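Local structure of probable arylamine n-acetyl transferase (4GUZ) at residues Val222-Arg236 with Glu256-Glu268. The protein probably transfers acetyl groups from acetyl-coenzyme A to arylamine substrates, as members of the arylamine N-acetyltransferase family do. Numbering follows the deposited sequence.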
# COMPACT_ATOMS: atom_id res chain seq x y z
N VAL A 222 -1.61 6.09 -9.39
CA VAL A 222 -2.82 6.02 -8.58
C VAL A 222 -3.40 4.61 -8.72
O VAL A 222 -3.38 4.05 -9.82
CB VAL A 222 -3.81 7.14 -9.01
CG1 VAL A 222 -5.08 7.11 -8.17
CG2 VAL A 222 -3.15 8.52 -8.93
N GLN A 223 -3.85 4.01 -7.61
CA GLN A 223 -4.31 2.62 -7.69
C GLN A 223 -5.57 2.39 -6.89
O GLN A 223 -5.82 3.09 -5.92
CB GLN A 223 -3.20 1.67 -7.18
CG GLN A 223 -1.83 1.80 -7.89
CD GLN A 223 -0.89 0.75 -7.39
OE1 GLN A 223 -1.09 -0.43 -7.63
NE2 GLN A 223 0.14 1.15 -6.63
N GLN A 224 -6.36 1.38 -7.31
CA GLN A 224 -7.58 0.98 -6.61
C GLN A 224 -7.82 -0.49 -6.88
O GLN A 224 -7.68 -0.92 -8.02
CB GLN A 224 -8.80 1.85 -7.04
CG GLN A 224 -10.13 1.45 -6.36
CD GLN A 224 -11.28 2.14 -7.05
OE1 GLN A 224 -11.58 3.33 -6.82
NE2 GLN A 224 -11.91 1.44 -7.99
N ILE A 225 -8.15 -1.28 -5.84
CA ILE A 225 -8.42 -2.71 -6.04
C ILE A 225 -9.77 -3.04 -5.39
O ILE A 225 -10.20 -2.40 -4.42
CB ILE A 225 -7.25 -3.62 -5.55
CG1 ILE A 225 -7.37 -5.08 -6.07
CG2 ILE A 225 -7.03 -3.52 -4.03
CD1 ILE A 225 -6.10 -6.00 -5.98
N SER A 226 -10.47 -4.00 -6.01
CA SER A 226 -11.76 -4.53 -5.60
C SER A 226 -11.65 -6.05 -5.61
O SER A 226 -10.70 -6.58 -6.21
CB SER A 226 -12.84 -4.05 -6.58
OG SER A 226 -12.95 -2.64 -6.62
N PRO A 227 -12.65 -6.82 -5.10
CA PRO A 227 -12.55 -8.29 -5.19
C PRO A 227 -12.46 -8.83 -6.64
O PRO A 227 -11.82 -9.86 -6.86
CB PRO A 227 -13.84 -8.76 -4.50
CG PRO A 227 -14.18 -7.66 -3.55
CD PRO A 227 -13.86 -6.42 -4.35
N ASP A 228 -13.08 -8.15 -7.61
CA ASP A 228 -13.09 -8.66 -8.98
C ASP A 228 -12.72 -7.59 -10.02
O ASP A 228 -13.10 -7.68 -11.20
CB ASP A 228 -14.47 -9.29 -9.29
CG ASP A 228 -14.54 -10.16 -10.54
OD1 ASP A 228 -13.61 -10.95 -10.77
OD2 ASP A 228 -15.53 -10.01 -11.31
N HIS A 229 -11.88 -6.61 -9.60
CA HIS A 229 -11.48 -5.53 -10.50
C HIS A 229 -10.38 -4.68 -9.91
O HIS A 229 -10.24 -4.63 -8.70
CB HIS A 229 -12.68 -4.61 -10.79
CG HIS A 229 -12.67 -4.03 -12.16
ND1 HIS A 229 -12.95 -4.80 -13.28
CD2 HIS A 229 -12.42 -2.76 -12.55
CE1 HIS A 229 -12.85 -3.98 -14.31
NE2 HIS A 229 -12.53 -2.74 -13.92
N ALA A 230 -9.65 -3.95 -10.78
CA ALA A 230 -8.64 -2.98 -10.37
C ALA A 230 -8.45 -1.91 -11.42
O ALA A 230 -8.73 -2.14 -12.60
CB ALA A 230 -7.31 -3.67 -10.10
N TYR A 231 -8.00 -0.74 -10.99
CA TYR A 231 -7.60 0.39 -11.83
C TYR A 231 -6.26 0.90 -11.38
O TYR A 231 -6.01 1.02 -10.18
CB TYR A 231 -8.57 1.58 -11.75
CG TYR A 231 -9.94 1.34 -12.32
CD1 TYR A 231 -10.19 1.53 -13.68
CD2 TYR A 231 -11.01 1.06 -11.49
CE1 TYR A 231 -11.47 1.36 -14.20
CE2 TYR A 231 -12.30 0.89 -12.00
CZ TYR A 231 -12.52 1.05 -13.35
OH TYR A 231 -13.80 0.89 -13.84
N ILE A 232 -5.44 1.25 -12.35
CA ILE A 232 -4.14 1.85 -12.13
C ILE A 232 -3.98 2.98 -13.13
O ILE A 232 -4.05 2.73 -14.33
CB ILE A 232 -2.93 0.87 -12.25
CG1 ILE A 232 -2.97 -0.31 -11.23
CG2 ILE A 232 -1.60 1.64 -12.14
CD1 ILE A 232 -1.84 -1.45 -11.44
N LEU A 233 -3.75 4.20 -12.64
CA LEU A 233 -3.40 5.32 -13.50
C LEU A 233 -1.87 5.42 -13.49
O LEU A 233 -1.26 5.66 -12.44
CB LEU A 233 -4.08 6.62 -13.05
CG LEU A 233 -3.70 7.88 -13.83
CD1 LEU A 233 -4.24 7.83 -15.27
CD2 LEU A 233 -4.16 9.13 -13.13
N ASP A 234 -1.25 5.16 -14.64
CA ASP A 234 0.20 5.19 -14.76
C ASP A 234 0.51 6.47 -15.55
O ASP A 234 0.47 6.47 -16.78
CB ASP A 234 0.71 3.90 -15.44
CG ASP A 234 2.22 3.75 -15.45
OD1 ASP A 234 2.91 4.65 -14.93
OD2 ASP A 234 2.72 2.72 -15.99
N HIS A 235 0.69 7.58 -14.81
CA HIS A 235 0.92 8.94 -15.32
C HIS A 235 -0.40 9.40 -15.98
O HIS A 235 -1.32 9.78 -15.25
CB HIS A 235 2.15 9.03 -16.25
CG HIS A 235 2.60 10.42 -16.55
ND1 HIS A 235 2.87 11.33 -15.54
CD2 HIS A 235 2.87 11.00 -17.74
CE1 HIS A 235 3.27 12.43 -16.14
NE2 HIS A 235 3.29 12.29 -17.46
N ARG A 236 -0.53 9.28 -17.32
CA ARG A 236 -1.76 9.64 -18.05
C ARG A 236 -2.43 8.39 -18.68
O ARG A 236 -3.42 8.51 -19.39
CB ARG A 236 -1.43 10.68 -19.14
CG ARG A 236 -1.26 12.10 -18.62
CD ARG A 236 -0.63 13.02 -19.66
NE ARG A 236 -1.38 13.06 -20.92
CZ ARG A 236 -1.08 13.83 -21.96
NH1 ARG A 236 -0.03 14.65 -21.90
NH2 ARG A 236 -1.82 13.80 -23.06
N GLU A 256 -8.86 14.95 -18.73
CA GLU A 256 -9.48 13.65 -18.46
C GLU A 256 -8.89 13.01 -17.19
O GLU A 256 -9.61 12.35 -16.46
CB GLU A 256 -9.34 12.70 -19.65
CG GLU A 256 -10.31 12.99 -20.78
CD GLU A 256 -9.97 12.35 -22.11
OE1 GLU A 256 -8.78 12.07 -22.35
OE2 GLU A 256 -10.90 12.17 -22.93
N VAL A 257 -7.58 13.26 -16.92
CA VAL A 257 -6.90 12.76 -15.71
C VAL A 257 -7.61 13.32 -14.47
O VAL A 257 -7.99 12.54 -13.60
CB VAL A 257 -5.39 13.09 -15.69
CG1 VAL A 257 -4.76 12.76 -14.31
CG2 VAL A 257 -4.66 12.33 -16.79
N LEU A 258 -7.83 14.66 -14.41
CA LEU A 258 -8.54 15.25 -13.27
C LEU A 258 -9.95 14.67 -13.14
O LEU A 258 -10.41 14.42 -12.02
CB LEU A 258 -8.63 16.78 -13.36
CG LEU A 258 -7.35 17.60 -13.46
CD1 LEU A 258 -7.70 19.08 -13.50
CD2 LEU A 258 -6.44 17.38 -12.25
N ALA A 259 -10.65 14.48 -14.28
CA ALA A 259 -12.00 13.89 -14.27
C ALA A 259 -11.97 12.45 -13.75
O ALA A 259 -12.77 12.10 -12.88
CB ALA A 259 -12.60 13.91 -15.67
N THR A 260 -11.04 11.62 -14.26
CA THR A 260 -10.87 10.21 -13.87
C THR A 260 -10.50 10.12 -12.39
O THR A 260 -11.04 9.27 -11.69
CB THR A 260 -9.84 9.51 -14.78
OG1 THR A 260 -10.39 9.43 -16.10
CG2 THR A 260 -9.51 8.11 -14.32
N LEU A 261 -9.60 11.01 -11.92
CA LEU A 261 -9.20 11.02 -10.51
C LEU A 261 -10.43 11.17 -9.59
O LEU A 261 -10.56 10.43 -8.62
CB LEU A 261 -8.18 12.13 -10.22
CG LEU A 261 -6.74 11.83 -10.66
CD1 LEU A 261 -5.87 13.06 -10.52
CD2 LEU A 261 -6.14 10.67 -9.86
N ARG A 262 -11.37 12.07 -9.96
CA ARG A 262 -12.59 12.29 -9.18
C ARG A 262 -13.61 11.16 -9.37
O ARG A 262 -14.08 10.59 -8.39
CB ARG A 262 -13.20 13.65 -9.57
CG ARG A 262 -14.58 13.95 -8.98
CD ARG A 262 -15.18 15.24 -9.53
NE ARG A 262 -15.50 15.15 -10.96
CZ ARG A 262 -14.85 15.80 -11.93
NH1 ARG A 262 -13.84 16.61 -11.63
NH2 ARG A 262 -15.21 15.65 -13.19
N GLU A 263 -13.99 10.85 -10.63
CA GLU A 263 -15.04 9.88 -10.95
C GLU A 263 -14.67 8.44 -10.59
O GLU A 263 -15.51 7.73 -10.04
CB GLU A 263 -15.41 9.94 -12.44
CG GLU A 263 -15.98 11.27 -12.91
CD GLU A 263 -15.82 11.59 -14.39
OE1 GLU A 263 -14.89 11.05 -15.03
OE2 GLU A 263 -16.61 12.41 -14.90
N ILE A 264 -13.45 7.99 -10.94
CA ILE A 264 -13.03 6.61 -10.71
C ILE A 264 -12.39 6.44 -9.34
O ILE A 264 -12.71 5.48 -8.64
CB ILE A 264 -12.07 6.12 -11.85
CG1 ILE A 264 -12.76 6.07 -13.26
CG2 ILE A 264 -11.34 4.79 -11.53
CD1 ILE A 264 -13.97 5.14 -13.45
N PHE A 265 -11.48 7.34 -8.96
CA PHE A 265 -10.72 7.16 -7.72
C PHE A 265 -11.21 7.96 -6.51
O PHE A 265 -10.80 7.66 -5.39
CB PHE A 265 -9.24 7.47 -7.98
CG PHE A 265 -8.59 6.57 -9.01
CD1 PHE A 265 -8.15 5.30 -8.67
CD2 PHE A 265 -8.40 7.01 -10.31
CE1 PHE A 265 -7.52 4.48 -9.60
CE2 PHE A 265 -7.76 6.20 -11.25
CZ PHE A 265 -7.33 4.94 -10.90
N GLY A 266 -12.10 8.94 -6.73
CA GLY A 266 -12.59 9.79 -5.65
C GLY A 266 -11.53 10.73 -5.11
O GLY A 266 -11.57 11.10 -3.93
N ILE A 267 -10.56 11.11 -5.97
CA ILE A 267 -9.46 12.00 -5.65
C ILE A 267 -9.71 13.37 -6.30
O ILE A 267 -9.95 13.46 -7.50
CB ILE A 267 -8.09 11.39 -6.06
CG1 ILE A 267 -7.77 10.18 -5.16
CG2 ILE A 267 -6.94 12.42 -6.00
CD1 ILE A 267 -6.66 9.21 -5.63
N GLU A 268 -9.62 14.44 -5.49
CA GLU A 268 -9.76 15.82 -5.94
C GLU A 268 -8.75 16.67 -5.20
O GLU A 268 -8.65 16.57 -3.98
CB GLU A 268 -11.19 16.36 -5.70
CG GLU A 268 -12.30 15.60 -6.39
CD GLU A 268 -13.68 16.00 -5.92
OE1 GLU A 268 -14.13 15.47 -4.88
OE2 GLU A 268 -14.29 16.88 -6.57
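F265, in the segment 256-268, inserts its ring against the β-hairpin formed by strands 221-226 and 229-234. Its CB bond does not aim straight at the hairpin, but with CG anti to the carbonyl carbon (chi1 -61°) the ring swings onto the strands. From F265 CB outward, V222 CG1 settles over the ring face, 3.6 Å from the centroid of the F265 ring and 14° off the normal. F265 CD1 approaches Q224 CB at 3.9 Å, CE1 turns toward the β-methylene of Y231, and CE2 reaches L233 CB. At the tip, F265 CZ lies 3.7 Å from Y231 CB, while the carbonyl oxygen of Y231 sits at the ring edge, in its plane. I264 CG2 lies over the opposite face of F265 and also makes a CH-pi contact with Y231, 3.8 Å from that ring's centroid, so one methyl bridges the two aromatics. Toward the preceding helical turns, L261 CD2 packs on V222 CG2, and V257 CG1 meets L233 CD2 at 3.9 Å. V257 CG2 touches R236 CG, and R236 NE and NH1 donate hydrogen bonds to the carbonyl oxygens of L252 and L281. V257 and L261 also touch helix 271-282, as does L258, so helix 254-263 packs on both that helix and the hairpin, itself part of an antiparallel sheet. What joins hairpin and helix is mainly apolar and CH-pi packing.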